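Local atomic coordinates of two-domain protein containing predicted PHP-like metal-dependent phosphoesterase (Bacteroides vulgatus ATCC 8482, PDB entry 3E38), a protein that binds three zinc ions in a PHP-like domain and is probably a metal-dependent phosphoesterase, perhaps a nuclease, with an Ig-like domain attached. Residues B[44-49]-B[209-214]; B[148-153]-B[161-166]; B[252-257]-B[337-342]. One frame throughout, in Å; residues are numbered along the deposited sequence.

In the fold
Contacts 1 and 2 both reach the mixed sheet of the PHP-like domain, their centres 26 Å apart. Contact 1 ties the end of helix 36-45 to the start of strand 213-218. Contact 2 lies within the chain that runs between those two segments and belongs to the unit of strands 132-135 and 165-170. Each stands back from the metals: the side chains of Arg211 and Ile166 are each about 12 Å from a bound zinc ion. Contact 3 follows later in the chain and sets helix 247-257 against the Ig-like domain, away from the zinc sites. Its centre is 24 Å from that of contact 1 and 32 Å from that of contact 2. No two contacts touch.

Contact 1 of 3, residues B[44-49]-B[209-214]; sequences YRDGLD and EHRTMT
Arg211 grips the carboxylate of Asp46 side-on, with two nitrogens on one oxygen. Arg211 NH2 lies 2.9 Å from Asp46 OD2, and Arg211 NE lies 3.1 Å from the same Asp46 OD2. The oxygen sits close to the guanidinium plane for both bonds. The carboxylate itself is turned steeply, its plane 75° from the guanidinium. NE meets the anti lone pair of OD2, while NH2 approaches from above the carboxylate plane. Both bonds are somewhat bent. A water accepts from Arg211 N and gives a weak bond to Asp46 OD2, adding a second link between the two residues.

Leu48 CD1 lies over the centre of one guanidinium face, 3.6 Å from Arg211 CZ. The other methyl, Leu48 CD2, packs 4.0 Å from Met213 SE, the selenium of a selenomethionine. One leucine thus covers a charged plane with one branch and an apolar chain with the other. The Arg211 chain starts between its backbone N and carbonyl carbon (chi1 83°) and bends again at chi3 (78°), which turns the NE edge to Asp46. Arg211 NH1 is used by a salt bridge to Asp22 of strand 17-22, so the guanidinium is held by two acids and its rotation is probably fixed.

Gly47, between Asp46 and Leu48, has positive phi and closes helix 36-45 with a Schellman motif. The contact thus joins a capped helix end to the entry of strand 213-218 in the PHP-like domain.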
# COMPACT_ATOMS: atom_id res chain seq x y z
N TYR B 44 -0.86 -18.29 -10.61
CA TYR B 44 0.48 -18.53 -10.10
C TYR B 44 0.82 -17.47 -9.06
O TYR B 44 1.18 -17.74 -7.91
CB TYR B 44 1.51 -18.45 -11.24
CG TYR B 44 2.89 -18.72 -10.77
CD1 TYR B 44 3.23 -19.98 -10.30
CD2 TYR B 44 3.86 -17.73 -10.74
CE1 TYR B 44 4.50 -20.25 -9.83
CE2 TYR B 44 5.16 -18.00 -10.29
CZ TYR B 44 5.45 -19.27 -9.83
OH TYR B 44 6.69 -19.61 -9.38
N ARG B 45 0.75 -16.24 -9.52
CA ARG B 45 1.13 -15.08 -8.69
C ARG B 45 0.37 -15.03 -7.37
O ARG B 45 0.95 -14.72 -6.32
CB ARG B 45 0.94 -13.79 -9.48
CG ARG B 45 1.57 -12.60 -8.85
CD ARG B 45 1.69 -11.42 -9.87
NE ARG B 45 0.40 -11.00 -10.41
CZ ARG B 45 0.07 -11.00 -11.70
NH1 ARG B 45 0.94 -11.33 -12.64
NH2 ARG B 45 -1.16 -10.61 -12.02
N ASP B 46 -0.90 -15.37 -7.43
CA ASP B 46 -1.79 -15.34 -6.26
C ASP B 46 -1.67 -16.58 -5.37
O ASP B 46 -2.47 -16.74 -4.45
CB ASP B 46 -3.28 -15.27 -6.65
CG ASP B 46 -3.70 -13.96 -7.38
OD1 ASP B 46 -2.88 -13.04 -7.58
OD2 ASP B 46 -4.92 -13.89 -7.73
N GLY B 47 -0.79 -17.51 -5.69
CA GLY B 47 -0.61 -18.71 -4.84
C GLY B 47 -1.68 -19.80 -4.95
O GLY B 47 -1.90 -20.61 -4.04
N LEU B 48 -2.34 -19.78 -6.10
CA LEU B 48 -3.38 -20.72 -6.41
C LEU B 48 -2.70 -21.94 -6.87
O LEU B 48 -1.56 -21.88 -7.30
CB LEU B 48 -4.29 -20.22 -7.53
CG LEU B 48 -5.21 -19.05 -7.36
CD1 LEU B 48 -6.24 -19.10 -8.52
CD2 LEU B 48 -5.87 -19.15 -6.04
N ASP B 49 -3.44 -23.04 -6.80
CA ASP B 49 -2.96 -24.36 -7.22
C ASP B 49 -3.66 -24.89 -8.48
O ASP B 49 -3.12 -25.69 -9.27
CB ASP B 49 -3.21 -25.37 -6.10
CG ASP B 49 -2.40 -25.06 -4.86
OD1 ASP B 49 -1.16 -24.98 -4.96
OD2 ASP B 49 -3.00 -24.94 -3.79
N GLU B 209 -6.83 -7.33 -0.11
CA GLU B 209 -7.96 -8.10 -0.65
C GLU B 209 -7.44 -9.30 -1.44
O GLU B 209 -6.32 -9.36 -1.88
CB GLU B 209 -8.84 -7.25 -1.55
CG GLU B 209 -9.56 -6.13 -0.83
CD GLU B 209 -10.47 -5.36 -1.72
OE1 GLU B 209 -10.74 -5.79 -2.88
OE2 GLU B 209 -10.93 -4.29 -1.26
N HIS B 210 -8.31 -10.29 -1.59
CA HIS B 210 -7.95 -11.51 -2.32
C HIS B 210 -9.10 -12.00 -3.12
O HIS B 210 -10.28 -11.85 -2.75
CB HIS B 210 -7.54 -12.61 -1.32
CG HIS B 210 -8.67 -13.03 -0.45
ND1 HIS B 210 -9.59 -13.97 -0.85
CD2 HIS B 210 -9.11 -12.56 0.74
CE1 HIS B 210 -10.52 -14.11 0.07
NE2 HIS B 210 -10.25 -13.25 1.05
N ARG B 211 -8.78 -12.69 -4.20
CA ARG B 211 -9.81 -13.18 -5.07
C ARG B 211 -10.63 -14.19 -4.32
O ARG B 211 -10.09 -14.97 -3.56
CB ARG B 211 -9.24 -13.81 -6.35
CG ARG B 211 -8.80 -15.27 -6.21
CD ARG B 211 -8.72 -15.94 -7.57
NE ARG B 211 -7.51 -15.56 -8.24
CZ ARG B 211 -7.24 -15.76 -9.52
NH1 ARG B 211 -8.13 -16.35 -10.30
NH2 ARG B 211 -6.07 -15.36 -10.01
N THR B 212 -11.95 -14.15 -4.50
CA THR B 212 -12.83 -15.16 -3.91
C THR B 212 -12.43 -16.51 -4.47
O THR B 212 -12.18 -16.68 -5.65
CB THR B 212 -14.29 -14.81 -4.20
OG1 THR B 212 -14.54 -13.56 -3.57
CG2 THR B 212 -15.26 -15.87 -3.68
N MSE B 213 -12.31 -17.48 -3.60
CA MSE B 213 -11.83 -18.76 -4.05
C MSE B 213 -12.32 -19.91 -3.22
O MSE B 213 -13.10 -19.73 -2.32
CB MSE B 213 -10.30 -18.76 -4.01
CG MSE B 213 -9.73 -18.68 -2.58
SE MSE B 213 -7.77 -18.58 -2.56
CE MSE B 213 -7.61 -16.78 -3.31
N THR B 214 -11.83 -21.10 -3.54
CA THR B 214 -12.22 -22.32 -2.78
C THR B 214 -11.02 -23.07 -2.24
O THR B 214 -10.05 -23.35 -2.93
CB THR B 214 -13.05 -23.33 -3.63
OG1 THR B 214 -14.18 -22.68 -4.19
CG2 THR B 214 -13.51 -24.50 -2.81
O HOH W 1 -5.83 -13.58 -4.80

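Contact 2 of 3, residues B[148-153]-B[161-166]; sequences TKWWPE and GCMHGI
This contact belongs to the beta-alpha-beta unit of strand 132-135, helix 152-159 and strand 165-170 in the PHP-like domain. The loop just before helix 152-159 meets Met163, just before the second strand, and Ile166, within it. At its centre is a Met-aromatic contact between Trp150 and the selenomethionine Met163.

The two side chains come from opposite directions. Met163 SE stands 3.5 Å from Trp150 CH2, at the far end of the six-membered ring. It lies 4.6 Å from the centroid of that ring and 62° off the normal, an oblique approach. The terminal methyl joins in, with Met163 CE 3.6 Å from Trp150 CH2. Met163 is extended through its first two torsions and bends only at the last (chi3 -56°), which sets CE off to one side of the indole plane, just beyond CH2. The CG of Trp150 lies opposite the backbone N (chi1 -177°), and this carries the indole across to the strand side.

Other groups fix the indole further. Trp150 NE1 is hydrogen-bonded to Thr155 OG1, in the first turns of helix 152-159. Lys185 makes a cation-pi contact with the ring, and Trp181 meets it edge-to-face; both belong to helix 176-185. Without the indole, as with an alanine here, Met163 SE and CE would probably lose their aromatic partner, a gap would open before Ile166, and Thr155 would lose its N-H donor.

Ile166, in strand 165-170, also touches Trp181. Its end methyl CD1 lies at the edge of the indole, 4.1 Å from Trp150 CZ3.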
# COMPACT_ATOMS: atom_id res chain seq x y z
N THR B 148 -33.42 -14.65 -3.63
CA THR B 148 -32.66 -15.81 -4.17
C THR B 148 -33.42 -17.09 -3.93
O THR B 148 -33.34 -17.70 -2.87
CB THR B 148 -31.28 -15.95 -3.50
OG1 THR B 148 -30.63 -14.69 -3.51
CG2 THR B 148 -30.40 -16.99 -4.21
N LYS B 149 -34.18 -17.49 -4.94
CA LYS B 149 -34.99 -18.70 -4.83
C LYS B 149 -34.44 -19.92 -5.52
O LYS B 149 -33.50 -19.87 -6.37
CB LYS B 149 -36.38 -18.45 -5.42
CG LYS B 149 -37.07 -17.29 -4.77
CD LYS B 149 -38.36 -16.91 -5.46
CE LYS B 149 -39.03 -15.77 -4.68
NZ LYS B 149 -40.28 -15.28 -5.32
N TRP B 150 -35.09 -21.01 -5.11
CA TRP B 150 -34.87 -22.38 -5.61
C TRP B 150 -36.08 -22.71 -6.46
O TRP B 150 -37.20 -22.72 -6.01
CB TRP B 150 -34.73 -23.39 -4.47
CG TRP B 150 -34.44 -24.80 -4.92
CD1 TRP B 150 -35.35 -25.70 -5.38
CD2 TRP B 150 -33.17 -25.48 -4.91
NE1 TRP B 150 -34.74 -26.90 -5.69
CE2 TRP B 150 -33.40 -26.79 -5.41
CE3 TRP B 150 -31.88 -25.12 -4.55
CZ2 TRP B 150 -32.37 -27.74 -5.55
CZ3 TRP B 150 -30.83 -26.07 -4.71
CH2 TRP B 150 -31.09 -27.36 -5.19
N TRP B 151 -35.83 -22.96 -7.73
CA TRP B 151 -36.93 -23.24 -8.66
C TRP B 151 -37.16 -24.72 -8.88
O TRP B 151 -36.38 -25.55 -8.45
CB TRP B 151 -36.65 -22.56 -10.00
CG TRP B 151 -36.49 -21.10 -9.86
CD1 TRP B 151 -35.64 -20.44 -9.01
CD2 TRP B 151 -37.12 -20.10 -10.65
NE1 TRP B 151 -35.73 -19.09 -9.21
CE2 TRP B 151 -36.63 -18.85 -10.21
CE3 TRP B 151 -38.03 -20.13 -11.70
CZ2 TRP B 151 -37.05 -17.66 -10.76
CZ3 TRP B 151 -38.46 -18.93 -12.23
CH2 TRP B 151 -37.96 -17.72 -11.77
N PRO B 152 -38.26 -25.04 -9.55
CA PRO B 152 -38.54 -26.48 -9.73
C PRO B 152 -37.52 -27.14 -10.67
O PRO B 152 -37.35 -28.35 -10.66
CB PRO B 152 -39.99 -26.50 -10.28
CG PRO B 152 -40.54 -25.08 -10.08
CD PRO B 152 -39.33 -24.16 -10.03
N GLU B 153 -36.81 -26.32 -11.42
CA GLU B 153 -35.78 -26.80 -12.36
C GLU B 153 -34.51 -27.15 -11.64
O GLU B 153 -33.74 -27.99 -12.09
CB GLU B 153 -35.40 -25.75 -13.40
CG GLU B 153 -36.46 -25.47 -14.43
CD GLU B 153 -37.44 -24.39 -14.02
OE1 GLU B 153 -37.62 -24.12 -12.81
OE2 GLU B 153 -38.02 -23.80 -14.93
N GLY B 161 -28.89 -35.61 -11.18
CA GLY B 161 -27.45 -35.77 -10.97
C GLY B 161 -26.65 -34.70 -11.68
O GLY B 161 -25.46 -34.89 -12.00
N CYS B 162 -27.29 -33.57 -11.90
CA CYS B 162 -26.66 -32.45 -12.63
C CYS B 162 -26.31 -31.25 -11.79
O CYS B 162 -26.02 -30.17 -12.33
CB CYS B 162 -27.53 -31.99 -13.77
SG CYS B 162 -27.49 -33.18 -15.08
N MSE B 163 -26.35 -31.44 -10.47
CA MSE B 163 -25.96 -30.41 -9.50
C MSE B 163 -25.15 -31.05 -8.37
O MSE B 163 -25.69 -31.78 -7.56
CB MSE B 163 -27.18 -29.68 -8.90
CG MSE B 163 -26.79 -28.41 -8.15
SE MSE B 163 -28.17 -27.54 -7.07
CE MSE B 163 -29.53 -27.26 -8.43
N HIS B 164 -23.87 -30.76 -8.31
CA HIS B 164 -23.02 -31.34 -7.26
C HIS B 164 -22.59 -30.30 -6.22
O HIS B 164 -22.12 -30.62 -5.10
CB HIS B 164 -21.82 -32.02 -7.91
CG HIS B 164 -22.20 -32.98 -8.99
ND1 HIS B 164 -21.94 -32.75 -10.32
CD2 HIS B 164 -22.87 -34.16 -8.93
CE1 HIS B 164 -22.43 -33.75 -11.04
NE2 HIS B 164 -22.99 -34.62 -10.21
N GLY B 165 -22.77 -29.05 -6.61
CA GLY B 165 -22.44 -27.92 -5.76
C GLY B 165 -23.15 -26.68 -6.16
O GLY B 165 -23.91 -26.65 -7.14
N ILE B 166 -22.94 -25.67 -5.34
CA ILE B 166 -23.49 -24.33 -5.58
C ILE B 166 -22.48 -23.34 -5.12
O ILE B 166 -21.82 -23.57 -4.12
CB ILE B 166 -24.74 -24.06 -4.75
CG1 ILE B 166 -25.71 -25.21 -4.89
CG2 ILE B 166 -25.42 -22.74 -5.16
CD1 ILE B 166 -26.98 -24.99 -4.06

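Contact 3 of 3, residues B[252-257]-B[337-342]; sequences PFFEKC and LKYTIS
Helix-on-strand packing through aromatic side chains joins the last turns of helix 247-257 to strand 335-342. The short axes pass 10.2 Å apart at 52°. Phe254 and Tyr339 form a T-shaped pair. The edge of Phe254 points at the face of Tyr339, with centroids 4.9 Å apart and planes at 67°. Within the ring pair the nearest atoms are Phe254 CD2 and Tyr339 CD2, 3.5 Å apart, and Phe254 CD2 stands above the tyrosine ring toward its rim. Both rings swing away from their own backbone N (chi1 177° for Phe254), which brings them together between helix and strand.

Strand 335-342 belongs to the five-stranded antiparallel sheet of the Ig-like domain, and the chain runs on from the helix into strand 258-265 of the facing four-stranded sheet. Phe254 also packs on Val326 of the neighbouring strand 321-326.

Leu337 adds an apolar contact beside the ring pair. Its CD2 methyl reaches the root of the phenylalanine, 3.7 Å from Phe254 CB. At the solvent side, the aliphatic part of Glu255 lies along the phenol end, with Glu255 CG 3.4 Å from Tyr339 OH. The carboxylate of Glu255 leads away from the strand.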
# COMPACT_ATOMS: atom_id res chain seq x y z
N PRO B 252 -11.95 -28.29 12.79
CA PRO B 252 -10.56 -28.71 12.85
C PRO B 252 -9.59 -27.77 12.16
O PRO B 252 -8.39 -27.80 12.44
CB PRO B 252 -10.56 -30.06 12.09
CG PRO B 252 -11.86 -30.09 11.34
CD PRO B 252 -12.81 -29.34 12.25
N PHE B 253 -10.13 -26.96 11.26
CA PHE B 253 -9.29 -26.00 10.45
C PHE B 253 -8.89 -24.86 11.36
O PHE B 253 -7.74 -24.44 11.42
CB PHE B 253 -10.06 -25.53 9.20
CG PHE B 253 -9.27 -24.66 8.27
CD1 PHE B 253 -8.30 -25.21 7.43
CD2 PHE B 253 -9.51 -23.29 8.20
CE1 PHE B 253 -7.57 -24.40 6.56
CE2 PHE B 253 -8.77 -22.49 7.33
CZ PHE B 253 -7.80 -23.05 6.51
N PHE B 254 -9.86 -24.42 12.15
CA PHE B 254 -9.61 -23.33 13.08
C PHE B 254 -8.57 -23.73 14.07
O PHE B 254 -7.73 -22.96 14.45
CB PHE B 254 -10.86 -22.93 13.85
CG PHE B 254 -10.60 -21.84 14.87
CD1 PHE B 254 -10.38 -20.54 14.46
CD2 PHE B 254 -10.58 -22.12 16.23
CE1 PHE B 254 -10.14 -19.53 15.38
CE2 PHE B 254 -10.34 -21.09 17.17
CZ PHE B 254 -10.13 -19.82 16.74
N GLU B 255 -8.65 -24.99 14.47
CA GLU B 255 -7.72 -25.56 15.47
C GLU B 255 -6.27 -25.52 14.94
O GLU B 255 -5.31 -25.40 15.69
CB GLU B 255 -8.15 -26.99 15.82
CG GLU B 255 -7.47 -27.62 17.01
CD GLU B 255 -6.09 -28.16 16.69
OE1 GLU B 255 -5.94 -28.86 15.66
OE2 GLU B 255 -5.16 -27.90 17.49
N LYS B 256 -6.15 -25.54 13.63
CA LYS B 256 -4.84 -25.50 12.98
C LYS B 256 -4.38 -24.06 12.72
O LYS B 256 -3.21 -23.80 12.44
CB LYS B 256 -4.92 -26.20 11.63
CG LYS B 256 -5.27 -27.65 11.69
CD LYS B 256 -4.10 -28.45 12.06
CE LYS B 256 -4.33 -29.88 11.66
NZ LYS B 256 -3.15 -30.67 12.02
N CYS B 257 -5.33 -23.14 12.85
CA CYS B 257 -5.08 -21.71 12.52
C CYS B 257 -4.46 -20.94 13.66
O CYS B 257 -3.85 -19.90 13.48
CB CYS B 257 -6.38 -21.01 12.12
SG CYS B 257 -7.00 -21.42 10.49
N LEU B 337 -18.76 -20.37 13.69
CA LEU B 337 -18.22 -21.52 14.42
C LEU B 337 -18.14 -21.29 15.92
O LEU B 337 -17.67 -20.26 16.36
CB LEU B 337 -16.81 -21.84 13.91
CG LEU B 337 -16.01 -22.90 14.66
CD1 LEU B 337 -16.70 -24.28 14.53
CD2 LEU B 337 -14.54 -22.91 14.18
N LYS B 338 -18.59 -22.27 16.68
CA LYS B 338 -18.49 -22.23 18.14
C LYS B 338 -17.28 -23.02 18.60
O LYS B 338 -17.01 -24.13 18.19
CB LYS B 338 -19.76 -22.78 18.79
CG LYS B 338 -21.04 -22.11 18.27
CD LYS B 338 -20.99 -20.59 18.40
CE LYS B 338 -22.29 -19.92 17.87
NZ LYS B 338 -22.49 -19.99 16.36
N TYR B 339 -16.54 -22.42 19.50
CA TYR B 339 -15.31 -23.01 19.98
C TYR B 339 -15.14 -22.77 21.43
O TYR B 339 -15.61 -21.79 21.99
CB TYR B 339 -14.11 -22.40 19.22
CG TYR B 339 -12.89 -23.29 19.19
CD1 TYR B 339 -11.95 -23.26 20.21
CD2 TYR B 339 -12.70 -24.17 18.13
CE1 TYR B 339 -10.83 -24.10 20.17
CE2 TYR B 339 -11.60 -25.01 18.07
CZ TYR B 339 -10.67 -24.98 19.08
OH TYR B 339 -9.57 -25.82 18.98
N THR B 340 -14.44 -23.71 22.05
CA THR B 340 -14.15 -23.63 23.47
C THR B 340 -12.70 -23.91 23.72
O THR B 340 -12.10 -24.81 23.10
CB THR B 340 -14.92 -24.69 24.28
OG1 THR B 340 -16.30 -24.55 24.02
CG2 THR B 340 -14.71 -24.46 25.75
N ILE B 341 -12.15 -23.11 24.62
CA ILE B 341 -10.81 -23.33 25.10
C ILE B 341 -11.00 -23.75 26.54
O ILE B 341 -11.35 -22.93 27.39
CB ILE B 341 -9.91 -22.10 25.01
CG1 ILE B 341 -9.61 -21.77 23.55
CG2 ILE B 341 -8.64 -22.36 25.75
CD1 ILE B 341 -8.77 -20.48 23.34
N SER B 342 -10.87 -25.05 26.79
CA SER B 342 -11.02 -25.60 28.15
C SER B 342 -9.78 -25.35 28.97
O SER B 342 -8.66 -25.65 28.54
CB SER B 342 -11.32 -27.10 28.13
OG SER B 342 -12.59 -27.38 27.59